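Side-chain contact in K41043 (Homo sapiens, PDB 6KBR), which probably inhibits serine proteases through a Kazal-type domain: residues S35-A38 with T42-M45. Residues are numbered along the deposited sequence; the frame is centred on the assembly and turned at random.
Sequences STYA and TLCM
Strand 36-37 and the first turns of helix 40-50 come close at Tyr37 and Leu43, whose CA atoms lie 5.6 Å apart, and no hydrogen bond joins the segments 35-38 and 42-45. Contact across them is made chiefly by the Tyr37 ring against Leu43, a compact example of strand packed on helix through an aromatic residue. The CB of Tyr37 points at the helix, and its CG stands anti to the carbonyl carbon (chi1 -71°), which sets the ring beside CA and CB of Leu43. Leu43 meets it at about a right angle. Its CG is anti to the backbone N (chi1 179°), which sends the branch out across the ring, and chi2 decides that CD1 of Leu43 is the methyl above one face, in a CH-pi contact 3.8 Å from the centroid of the Tyr37 ring and 19° off the normal. CD1 of Leu43 is displaced toward the rim, 3.6 Å from CE1 of Tyr37. Nearer the backbone, CG of Tyr37 rests 3.8 Å from CA of Leu43, while the CG2 methyl of Thr42 sits more loosely, 4.3 Å from CD2 of Tyr37. The polar ends turn elsewhere: Tyr37 OH is hydrogen-bonded to Asp33, which fixes the far end of the ring, and Thr42 OG1 to Asn39. Val29 and Ile54 touch both Tyr37 and Leu43, extending the apolar cluster. An alanine in place of Tyr37 would probably strip Leu43 CD1 of its aromatic partner, open a gap between strand and helix, and leave Asp33 without the phenol hydroxyl. Such packing of the central helix against the short antiparallel sheet, with Cys44 of the same helix tied to Cys14 by a disulfide, is characteristic of the Kazal inhibitor fold.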
# COMPACT_ATOMS: atom_id res chain seq x y z
N SER B 35 13.12 -17.34 8.23
CA SER B 35 12.90 -16.02 7.70
C SER B 35 11.45 -15.67 7.98
O SER B 35 10.55 -16.49 7.80
CB SER B 35 13.13 -16.01 6.19
OG SER B 35 14.50 -15.98 5.86
N THR B 36 11.22 -14.43 8.37
CA THR B 36 9.83 -13.93 8.43
C THR B 36 9.52 -13.41 7.00
O THR B 36 10.34 -12.77 6.40
CB THR B 36 9.52 -13.01 9.69
OG1 THR B 36 8.70 -11.84 9.38
CG2 THR B 36 10.68 -12.61 10.35
N TYR B 37 8.42 -13.87 6.41
CA TYR B 37 7.94 -13.38 5.13
C TYR B 37 6.87 -12.31 5.36
O TYR B 37 6.02 -12.50 6.22
CB TYR B 37 7.44 -14.57 4.25
CG TYR B 37 8.64 -15.36 3.82
CD1 TYR B 37 9.13 -16.38 4.62
CD2 TYR B 37 9.37 -14.99 2.68
CE1 TYR B 37 10.30 -17.05 4.29
CE2 TYR B 37 10.54 -15.64 2.33
CZ TYR B 37 11.02 -16.69 3.16
OH TYR B 37 12.16 -17.41 2.80
N ALA B 38 6.95 -11.20 4.61
CA ALA B 38 5.97 -10.09 4.74
C ALA B 38 4.49 -10.53 4.63
O ALA B 38 3.62 -9.97 5.25
CB ALA B 38 6.26 -8.98 3.73
N THR B 42 4.23 -13.80 -0.45
CA THR B 42 5.68 -13.56 -0.60
C THR B 42 6.50 -14.83 -0.32
O THR B 42 7.51 -15.12 -1.02
CB THR B 42 6.12 -12.39 0.25
OG1 THR B 42 5.37 -11.24 -0.16
CG2 THR B 42 7.55 -12.06 0.07
N LEU B 43 6.05 -15.58 0.68
CA LEU B 43 6.62 -16.89 0.97
C LEU B 43 6.49 -17.76 -0.25
O LEU B 43 7.46 -18.37 -0.70
CB LEU B 43 5.91 -17.55 2.18
CG LEU B 43 6.38 -18.94 2.61
CD1 LEU B 43 7.88 -19.09 2.56
CD2 LEU B 43 5.89 -19.25 3.99
N CYS B 44 5.27 -17.83 -0.77
CA CYS B 44 4.99 -18.59 -2.00
C CYS B 44 5.90 -18.23 -3.21
O CYS B 44 6.39 -19.10 -3.92
CB CYS B 44 3.50 -18.49 -2.38
SG CYS B 44 2.47 -19.37 -1.21
N MET B 45 6.14 -16.93 -3.42
CA MET B 45 7.11 -16.49 -4.39
C MET B 45 8.56 -17.08 -4.11
O MET B 45 9.22 -17.60 -4.99
CB MET B 45 7.07 -14.96 -4.48
CG MET B 45 5.94 -14.46 -5.41
SD MET B 45 6.07 -12.72 -5.90
CE MET B 45 7.42 -12.87 -7.09